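PDB 5N5F: encapsulated ferritin-like protein from Haliangium ochraceum, which oxidises Fe(2+) to Fe(3+) as the ferritin-like ferroxidase cargo of an encapsulin nanocompartment, where the iron is then stored as mineral. Local coordinates for residues V26-E31 and M67-I72; W37-A42 and H56-E61. All blocks are in the same frame, centred on the assembly; numbering follows the deposited sequence.

Interaction 1 of 2, residues V26-E31 and M67-I72; sequences VTLIEE and MTLEWI
Leu28 and Thr68 carry most of this contact, meeting where the two helix backbones come nearest, with their CA atoms 6.1 Å apart. The methyl CG2 of Thr68 lies against the start of the leucine side chain, 4.1 Å from Leu28 CB. Further out, a single leucine methyl serves two partners: Leu28 CD2 stands 4.1 Å from Ile72 CD1, the two side chains crossing at about a right angle, and 4.2 Å from Leu69 CD1. Leu28 CG, anti to the backbone N (chi1 174°), carries CD2 to these methyls. On the other flank the contact turns polar. Thr68 OG1 is hydrogen-bonded to the carbonyl of His64, one helical turn back, and also comes within 3.3 Å of Glu31 OE1. The extended chain of Glu31 brings its carboxylate to this hydroxyl and also close to His64 and Glu61, with which it probably binds iron, as in related encapsulated ferritins. Thr68 would then be a second-shell neighbour of the site. The segments are antiparallel, their axes 9.5 Å apart at an angle of 154°, and join helices 16-44 and 48-75. Helix 77-86 packs on Leu69 and Ile72 through Phe79, while Leu69 also touches Leu69 of a second subunit.

Interaction 2 of 2, residues W37-A42 and H56-E61; sequences WYQQRA and HNKNEE
Tyr38 sets an edge of its ring against the main chain of the facing helix at Lys58, and these two residues, with Gln39, bury most of the surface here. Tyr38 CD2 is 3.3 Å from Lys58 N, which lies near the ring plane. Nearer the tyrosine's own backbone, the two side chains slide past each other in opposite directions, bringing Tyr38 CB to 3.6 Å from Lys58 CB. Further along the same ring edge, Tyr38 CE2 is met obliquely by Asn57 CB at 3.9 Å and by Glu61 CG at 4.1 Å. Replacing Tyr38 by an alanine removes the ring and would probably open a gap beside Lys58 N, costing Asn57 CB and Glu61 CG one of their neighbours. Such antiparallel packing, with the axes 9.5 Å apart at 165°, forms the two-helix hairpin of the encapsulated ferritin's N-terminal domain, the part that crystallises as a decameric ring and in which Glu61 is a probable iron ligand. In the decamer, Tyr38 also packs on Glu31 of a third subunit, and Glu61 lies close to its own counterpart there. Gln39 and Lys58 make the polar link. Gln39 leaves its backbone with CG opposite N (chi1 -173°), then bends at chi2, turning its amide toward the lysine. Lys58 NZ donates a hydrogen bond to Gln39 OE1, though at 2.5 Å it is unusually short and the exact placing of the two ends is doubtful. The other end of the amide is held as well, since Gln39 NE2 bonds to Asp43 OD1 one turn further along the same helix.

In the fold
From the N terminus, the chain enters helix 16-44 and passes first through 26-31, then through 37-42. It turns round after residue 44 and comes back as helix 48-75, where 56-61 closes the smaller loop, that of interaction 2, with 13 residues between its segments. Continuing along the same helix, 67-72 closes the larger loop of interaction 1, spanning 35 residues, so that interaction 2 is nested inside it and the two do not cross. Their centres lie about 16 Å apart along one helical hairpin. They touch where Glu31 CB packs 3.9 Å from Glu61 O, between two residues that probably bind iron, and both contacts also reach the third subunit.

Interaction 1 of 2, residues V26-E31 and M67-I72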
ATOM      1  N   VAL B  26      -1.825   5.269 -17.885  1.00 31.99           N
ATOM      2  CA  VAL B  26      -2.176   4.308 -16.843  1.00 33.70           C
ATOM      3  C   VAL B  26      -2.786   3.059 -17.460  1.00 35.06           C
ATOM      4  O   VAL B  26      -2.574   1.945 -16.962  1.00 29.15           O
ATOM      5  CB  VAL B  26      -3.113   4.938 -15.793  1.00 32.44           C
ATOM      6  CG1 VAL B  26      -2.433   6.123 -15.122  1.00 38.66           C
ATOM      7  CG2 VAL B  26      -4.447   5.349 -16.406  1.00 37.06           C
ATOM      8  N   THR B  27      -3.530   3.211 -18.560  1.00 32.20           N
ATOM      9  CA  THR B  27      -4.109   2.049 -19.226  1.00 36.30           C
ATOM     10  C   THR B  27      -3.021   1.180 -19.840  1.00 32.05           C
ATOM     11  O   THR B  27      -3.024  -0.048 -19.676  1.00 30.39           O
ATOM     12  CB  THR B  27      -5.111   2.497 -20.293  1.00 39.77           C
ATOM     13  OG1 THR B  27      -6.138   3.293 -19.685  1.00 35.42           O
ATOM     14  CG2 THR B  27      -5.757   1.290 -20.971  1.00 39.79           C
ATOM     15  N   LEU B  28      -2.081   1.797 -20.559  1.00 36.11           N
ATOM     16  CA  LEU B  28      -0.949   1.049 -21.090  1.00 30.65           C
ATOM     17  C   LEU B  28      -0.200   0.339 -19.970  1.00 29.26           C
ATOM     18  O   LEU B  28       0.155  -0.838 -20.096  1.00 30.22           O
ATOM     19  CB  LEU B  28      -0.016   1.987 -21.861  1.00 34.29           C
ATOM     20  CG  LEU B  28       1.305   1.399 -22.364  1.00 28.78           C
ATOM     21  CD1 LEU B  28       1.076   0.126 -23.168  1.00 29.03           C
ATOM     22  CD2 LEU B  28       2.055   2.423 -23.201  1.00 36.71           C
ATOM     23  N   ILE B  29       0.036   1.039 -18.859  1.00 30.35           N
ATOM     24  CA  ILE B  29       0.715   0.430 -17.716  1.00 34.57           C
ATOM     25  C   ILE B  29      -0.064  -0.782 -17.216  1.00 31.10           C
ATOM     26  O   ILE B  29       0.501  -1.860 -16.994  1.00 29.98           O
ATOM     27  CB  ILE B  29       0.922   1.475 -16.605  1.00 31.92           C
ATOM     28  CG1 ILE B  29       2.061   2.425 -16.995  1.00 38.93           C
ATOM     29  CG2 ILE B  29       1.223   0.806 -15.264  1.00 37.48           C
ATOM     30  CD1 ILE B  29       2.131   3.681 -16.159  1.00 39.37           C
ATOM     31  N   GLU B  30      -1.376  -0.625 -17.031  1.00 32.84           N
ATOM     32  CA  GLU B  30      -2.177  -1.732 -16.515  1.00 36.08           C
ATOM     33  C   GLU B  30      -2.150  -2.921 -17.465  1.00 34.13           C
ATOM     34  O   GLU B  30      -2.113  -4.078 -17.027  1.00 28.97           O
ATOM     35  CB  GLU B  30      -3.615  -1.271 -16.276  1.00 40.16           C
ATOM     36  CG  GLU B  30      -3.757  -0.279 -15.137  1.00 46.87           C
ATOM     37  CD  GLU B  30      -5.113   0.393 -15.124  1.00 49.83           C
ATOM     38  OE1 GLU B  30      -5.994  -0.033 -15.900  1.00 48.50           O
ATOM     39  OE2 GLU B  30      -5.295   1.348 -14.341  1.00 56.65           O
ATOM     40  N   GLU B  31      -2.168  -2.659 -18.773  1.00 34.80           N
ATOM     41  CA  GLU B  31      -2.121  -3.749 -19.738  1.00 35.47           C
ATOM     42  C   GLU B  31      -0.762  -4.440 -19.720  1.00 30.03           C
ATOM     43  O   GLU B  31      -0.686  -5.670 -19.799  1.00 30.88           O
ATOM     44  CB  GLU B  31      -2.464  -3.221 -21.131  1.00 38.81           C
ATOM     45  CG  GLU B  31      -3.944  -2.865 -21.278  1.00 37.96           C
ATOM     46  CD  GLU B  31      -4.215  -1.800 -22.325  1.00 42.55           C
ATOM     47  OE1 GLU B  31      -3.254  -1.157 -22.800  1.00 39.54           O
ATOM     48  OE2 GLU B  31      -5.402  -1.598 -22.666  1.00 47.92           O
ATOM     49  N   MET B  67      -2.417  -0.964 -29.101  1.00 34.70           N
ATOM     50  CA  MET B  67      -3.465  -0.039 -29.519  1.00 34.14           C
ATOM     51  C   MET B  67      -3.359   1.271 -28.751  1.00 36.70           C
ATOM     52  O   MET B  67      -3.388   2.359 -29.340  1.00 32.33           O
ATOM     53  CB  MET B  67      -4.844  -0.664 -29.306  1.00 34.32           C
ATOM     54  CG  MET B  67      -5.187  -1.787 -30.270  1.00 38.08           C
ATOM     55  SD  MET B  67      -6.635  -2.745 -29.761  1.00 44.02           S
ATOM     56  CE  MET B  67      -7.897  -1.481 -29.774  1.00 47.12           C
ATOM     57  N   THR B  68      -3.230   1.180 -27.424  1.00 30.18           N
ATOM     58  CA  THR B  68      -3.092   2.377 -26.603  1.00 30.81           C
ATOM     59  C   THR B  68      -1.823   3.143 -26.959  1.00 31.65           C
ATOM     60  O   THR B  68      -1.829   4.377 -27.022  1.00 29.92           O
ATOM     61  CB  THR B  68      -3.083   1.996 -25.123  1.00 34.49           C
ATOM     62  OG1 THR B  68      -4.255   1.225 -24.807  1.00 31.90           O
ATOM     63  CG2 THR B  68      -3.048   3.241 -24.254  1.00 29.64           C
ATOM     64  N   LEU B  69      -0.720   2.427 -27.186  1.00 29.95           N
ATOM     65  CA  LEU B  69       0.543   3.095 -27.482  1.00 31.97           C
ATOM     66  C   LEU B  69       0.453   3.867 -28.790  1.00 32.60           C
ATOM     67  O   LEU B  69       0.978   4.981 -28.898  1.00 31.95           O
ATOM     68  CB  LEU B  69       1.678   2.071 -27.529  1.00 32.06           C
ATOM     69  CG  LEU B  69       3.083   2.598 -27.847  1.00 33.62           C
ATOM     70  CD1 LEU B  69       3.529   3.696 -26.875  1.00 29.14           C
ATOM     71  CD2 LEU B  69       4.079   1.449 -27.834  1.00 33.88           C
ATOM     72  N   GLU B  70      -0.226   3.302 -29.792  1.00 34.86           N
ATOM     73  CA  GLU B  70      -0.405   4.014 -31.051  1.00 36.08           C
ATOM     74  C   GLU B  70      -1.219   5.286 -30.850  1.00 39.64           C
ATOM     75  O   GLU B  70      -0.951   6.308 -31.491  1.00 38.50           O
ATOM     76  CB  GLU B  70      -1.071   3.104 -32.084  1.00 41.25           C
ATOM     77  CG  GLU B  70      -1.417   3.791 -33.411  1.00 39.39           C
ATOM     78  CD  GLU B  70      -0.204   4.326 -34.151  1.00 44.67           C
ATOM     79  OE1 GLU B  70       0.935   4.086 -33.698  1.00 45.14           O
ATOM     80  OE2 GLU B  70      -0.390   4.992 -35.195  1.00 45.23           O
ATOM     81  N   TRP B  71      -2.222   5.246 -29.971  1.00 34.82           N
ATOM     82  CA  TRP B  71      -2.954   6.469 -29.663  1.00 35.40           C
ATOM     83  C   TRP B  71      -2.027   7.510 -29.047  1.00 39.94           C
ATOM     84  O   TRP B  71      -2.061   8.687 -29.424  1.00 36.16           O
ATOM     85  CB  TRP B  71      -4.120   6.170 -28.727  1.00 35.19           C
ATOM     86  CG  TRP B  71      -4.986   7.362 -28.479  1.00 37.70           C
ATOM     87  CD1 TRP B  71      -6.145   7.680 -29.123  1.00 39.48           C
ATOM     88  CD2 TRP B  71      -4.760   8.406 -27.522  1.00 39.57           C
ATOM     89  NE1 TRP B  71      -6.657   8.853 -28.625  1.00 41.41           N
ATOM     90  CE2 TRP B  71      -5.823   9.321 -27.644  1.00 41.21           C
ATOM     91  CE3 TRP B  71      -3.762   8.654 -26.574  1.00 37.18           C
ATOM     92  CZ2 TRP B  71      -5.919  10.463 -26.853  1.00 41.48           C
ATOM     93  CZ3 TRP B  71      -3.857   9.789 -25.792  1.00 37.31           C
ATOM     94  CH2 TRP B  71      -4.928  10.679 -25.935  1.00 38.57           C
ATOM     95  N   ILE B  72      -1.182   7.087 -28.104  1.00 36.03           N
ATOM     96  CA  ILE B  72      -0.206   7.997 -27.511  1.00 36.65           C
ATOM     97  C   ILE B  72       0.717   8.564 -28.583  1.00 33.99           C
ATOM     98  O   ILE B  72       1.009   9.766 -28.597  1.00 38.27           O
ATOM     99  CB  ILE B  72       0.585   7.269 -26.408  1.00 32.41           C
ATOM    100  CG1 ILE B  72      -0.345   6.918 -25.243  1.00 30.89           C
ATOM    101  CG2 ILE B  72       1.762   8.116 -25.924  1.00 31.92           C
ATOM    102  CD1 ILE B  72       0.287   6.040 -24.202  1.00 29.53           C
TER

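Interaction 2 of 2, residues W37-A42 and H56-E61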
ATOM      1  N   TRP B  37       2.006 -10.534 -15.410  1.00 31.64           N
ATOM      2  CA  TRP B  37       1.374 -11.408 -14.428  1.00 38.56           C
ATOM      3  C   TRP B  37       0.782 -12.658 -15.073  1.00 36.61           C
ATOM      4  O   TRP B  37       0.795 -13.733 -14.460  1.00 31.31           O
ATOM      5  CB  TRP B  37       0.294 -10.638 -13.671  1.00 41.25           C
ATOM      6  CG  TRP B  37       0.829  -9.461 -12.919  1.00 40.87           C
ATOM      7  CD1 TRP B  37       2.133  -9.224 -12.583  1.00 47.94           C
ATOM      8  CD2 TRP B  37       0.078  -8.350 -12.417  1.00 42.86           C
ATOM      9  NE1 TRP B  37       2.238  -8.036 -11.900  1.00 48.54           N
ATOM     10  CE2 TRP B  37       0.990  -7.481 -11.783  1.00 50.27           C
ATOM     11  CE3 TRP B  37      -1.276  -8.006 -12.441  1.00 42.38           C
ATOM     12  CZ2 TRP B  37       0.590  -6.292 -11.179  1.00 48.45           C
ATOM     13  CZ3 TRP B  37      -1.671  -6.825 -11.841  1.00 41.53           C
ATOM     14  CH2 TRP B  37      -0.742  -5.982 -11.218  1.00 47.28           C
ATOM     15  N   TYR B  38       0.265 -12.547 -16.296  1.00 32.39           N
ATOM     16  CA  TYR B  38      -0.291 -13.725 -16.957  1.00 33.30           C
ATOM     17  C   TYR B  38       0.800 -14.736 -17.282  1.00 33.50           C
ATOM     18  O   TYR B  38       0.614 -15.941 -17.086  1.00 32.21           O
ATOM     19  CB  TYR B  38      -1.038 -13.323 -18.226  1.00 32.15           C
ATOM     20  CG  TYR B  38      -2.394 -12.691 -17.984  1.00 39.99           C
ATOM     21  CD1 TYR B  38      -2.756 -12.208 -16.729  1.00 40.65           C
ATOM     22  CD2 TYR B  38      -3.316 -12.586 -19.013  1.00 46.57           C
ATOM     23  CE1 TYR B  38      -3.995 -11.630 -16.517  1.00 45.75           C
ATOM     24  CE2 TYR B  38      -4.559 -12.017 -18.810  1.00 52.02           C
ATOM     25  CZ  TYR B  38      -4.893 -11.539 -17.563  1.00 49.35           C
ATOM     26  OH  TYR B  38      -6.130 -10.969 -17.371  1.00 49.30           O
ATOM     27  N   GLN B  39       1.947 -14.266 -17.775  1.00 34.53           N
ATOM     28  CA  GLN B  39       3.036 -15.183 -18.087  1.00 36.55           C
ATOM     29  C   GLN B  39       3.519 -15.901 -16.835  1.00 37.42           C
ATOM     30  O   GLN B  39       3.733 -17.118 -16.852  1.00 43.33           O
ATOM     31  CB  GLN B  39       4.186 -14.427 -18.756  1.00 39.68           C
ATOM     32  CG  GLN B  39       5.298 -15.328 -19.267  1.00 40.62           C
ATOM     33  CD  GLN B  39       4.808 -16.344 -20.284  1.00 42.04           C
ATOM     34  OE1 GLN B  39       4.277 -15.984 -21.334  1.00 43.56           O
ATOM     35  NE2 GLN B  39       4.977 -17.622 -19.969  1.00 42.09           N
ATOM     36  N   GLN B  40       3.687 -15.166 -15.734  1.00 34.48           N
ATOM     37  CA  GLN B  40       4.105 -15.788 -14.482  1.00 36.69           C
ATOM     38  C   GLN B  40       3.113 -16.861 -14.040  1.00 39.63           C
ATOM     39  O   GLN B  40       3.506 -17.967 -13.650  1.00 35.72           O
ATOM     40  CB  GLN B  40       4.252 -14.724 -13.397  1.00 39.31           C
ATOM     41  CG  GLN B  40       5.435 -13.796 -13.582  1.00 39.41           C
ATOM     42  CD  GLN B  40       5.551 -12.790 -12.458  1.00 36.91           C
ATOM     43  OE1 GLN B  40       5.319 -13.116 -11.293  1.00 37.79           O
ATOM     44  NE2 GLN B  40       5.905 -11.555 -12.801  1.00 39.80           N
ATOM     45  N   ARG B  41       1.818 -16.546 -14.080  1.00 32.13           N
ATOM     46  CA  ARG B  41       0.819 -17.503 -13.617  1.00 38.47           C
ATOM     47  C   ARG B  41       0.699 -18.691 -14.563  1.00 40.02           C
ATOM     48  O   ARG B  41       0.469 -19.819 -14.110  1.00 37.77           O
ATOM     49  CB  ARG B  41      -0.530 -16.807 -13.441  1.00 34.30           C
ATOM     50  CG  ARG B  41      -0.542 -15.824 -12.272  1.00 39.20           C
ATOM     51  CD  ARG B  41      -1.949 -15.549 -11.769  1.00 44.30           C
ATOM     52  NE  ARG B  41      -2.664 -14.598 -12.613  1.00 47.52           N
ATOM     53  CZ  ARG B  41      -2.708 -13.284 -12.408  1.00 42.23           C
ATOM     54  NH1 ARG B  41      -2.079 -12.737 -11.377  1.00 43.39           N
ATOM     55  NH2 ARG B  41      -3.392 -12.512 -13.242  1.00 40.99           N
ATOM     56  N   ALA B  42       0.871 -18.469 -15.869  1.00 36.39           N
ATOM     57  CA  ALA B  42       0.844 -19.581 -16.815  1.00 42.06           C
ATOM     58  C   ALA B  42       2.050 -20.495 -16.624  1.00 43.92           C
ATOM     59  O   ALA B  42       1.939 -21.717 -16.780  1.00 50.89           O
ATOM     60  CB  ALA B  42       0.793 -19.053 -18.246  1.00 41.15           C
ATOM     61  N   HIS B  56      -3.664 -17.040 -24.060  1.00 38.19           N
ATOM     62  CA  HIS B  56      -4.520 -16.439 -25.077  1.00 40.72           C
ATOM     63  C   HIS B  56      -4.931 -15.027 -24.690  1.00 39.48           C
ATOM     64  O   HIS B  56      -4.926 -14.118 -25.528  1.00 39.76           O
ATOM     65  CB  HIS B  56      -5.759 -17.305 -25.298  1.00 39.59           C
ATOM     66  CG  HIS B  56      -6.785 -16.670 -26.184  1.00 43.70           C
ATOM     67  ND1 HIS B  56      -7.680 -15.725 -25.730  1.00 47.78           N
ATOM     68  CD2 HIS B  56      -7.061 -16.848 -27.498  1.00 45.31           C
ATOM     69  CE1 HIS B  56      -8.462 -15.347 -26.726  1.00 47.86           C
ATOM     70  NE2 HIS B  56      -8.107 -16.013 -27.810  1.00 47.89           N
ATOM     71  N   ASN B  57      -5.300 -14.822 -23.428  1.00 34.25           N
ATOM     72  CA  ASN B  57      -5.725 -13.500 -22.995  1.00 37.01           C
ATOM     73  C   ASN B  57      -4.532 -12.586 -22.750  1.00 38.70           C
ATOM     74  O   ASN B  57      -4.630 -11.375 -22.975  1.00 36.30           O
ATOM     75  CB  ASN B  57      -6.596 -13.616 -21.742  1.00 41.67           C
ATOM     76  CG  ASN B  57      -7.920 -14.310 -22.020  1.00 45.69           C
ATOM     77  OD1 ASN B  57      -8.323 -14.470 -23.176  1.00 48.76           O
ATOM     78  ND2 ASN B  57      -8.607 -14.720 -20.962  1.00 46.64           N
ATOM     79  N   LYS B  58      -3.406 -13.143 -22.303  1.00 33.65           N
ATOM     80  CA  LYS B  58      -2.168 -12.375 -22.257  1.00 38.53           C
ATOM     81  C   LYS B  58      -1.906 -11.712 -23.602  1.00 38.26           C
ATOM     82  O   LYS B  58      -1.609 -10.514 -23.678  1.00 36.99           O
ATOM     83  CB  LYS B  58      -0.999 -13.289 -21.875  1.00 31.99           C
ATOM     84  CG  LYS B  58       0.374 -12.631 -21.979  1.00 39.36           C
ATOM     85  CD  LYS B  58       1.501 -13.647 -21.989  1.00 41.08           C
ATOM     86  CE  LYS B  58       2.643 -13.159 -22.870  1.00 43.23           C
ATOM     87  NZ  LYS B  58       3.924 -13.883 -22.614  1.00 51.34           N
ATOM     88  N   ASN B  59      -2.020 -12.489 -24.681  1.00 39.91           N
ATOM     89  CA  ASN B  59      -1.718 -11.975 -26.009  1.00 37.73           C
ATOM     90  C   ASN B  59      -2.673 -10.862 -26.410  1.00 39.36           C
ATOM     91  O   ASN B  59      -2.270  -9.923 -27.107  1.00 36.70           O
ATOM     92  CB  ASN B  59      -1.757 -13.120 -27.022  1.00 35.94           C
ATOM     93  CG  ASN B  59      -0.600 -14.083 -26.847  1.00 34.23           C
ATOM     94  OD1 ASN B  59       0.384 -13.773 -26.171  1.00 33.65           O
ATOM     95  ND2 ASN B  59      -0.702 -15.250 -27.467  1.00 35.37           N
ATOM     96  N   GLU B  60      -3.935 -10.939 -25.985  1.00 37.82           N
ATOM     97  CA  GLU B  60      -4.854  -9.841 -26.258  1.00 41.68           C
ATOM     98  C   GLU B  60      -4.530  -8.619 -25.409  1.00 40.13           C
ATOM     99  O   GLU B  60      -4.797  -7.488 -25.829  1.00 38.04           O
ATOM    100  CB  GLU B  60      -6.297 -10.292 -26.037  1.00 41.12           C
ATOM    101  CG  GLU B  60      -6.739 -11.373 -27.015  1.00 53.00           C
ATOM    102  CD  GLU B  60      -8.246 -11.560 -27.066  1.00 56.13           C
ATOM    103  OE1 GLU B  60      -8.959 -10.954 -26.241  1.00 55.81           O
ATOM    104  OE2 GLU B  60      -8.719 -12.314 -27.943  1.00 62.85           O
ATOM    105  N   GLU B  61      -3.952  -8.816 -24.220  1.00 37.60           N
ATOM    106  CA  GLU B  61      -3.490  -7.673 -23.440  1.00 39.40           C
ATOM    107  C   GLU B  61      -2.361  -6.947 -24.163  1.00 33.69           C
ATOM    108  O   GLU B  61      -2.299  -5.713 -24.145  1.00 33.21           O
ATOM    109  CB  GLU B  61      -3.037  -8.118 -22.048  1.00 39.96           C
ATOM    110  CG  GLU B  61      -4.141  -8.734 -21.190  1.00 44.82           C
ATOM    111  CD  GLU B  61      -5.373  -7.855 -21.093  1.00 46.37           C
ATOM    112  OE1 GLU B  61      -5.236  -6.666 -20.735  1.00 49.15           O
ATOM    113  OE2 GLU B  61      -6.478  -8.353 -21.391  1.00 46.98           O
TER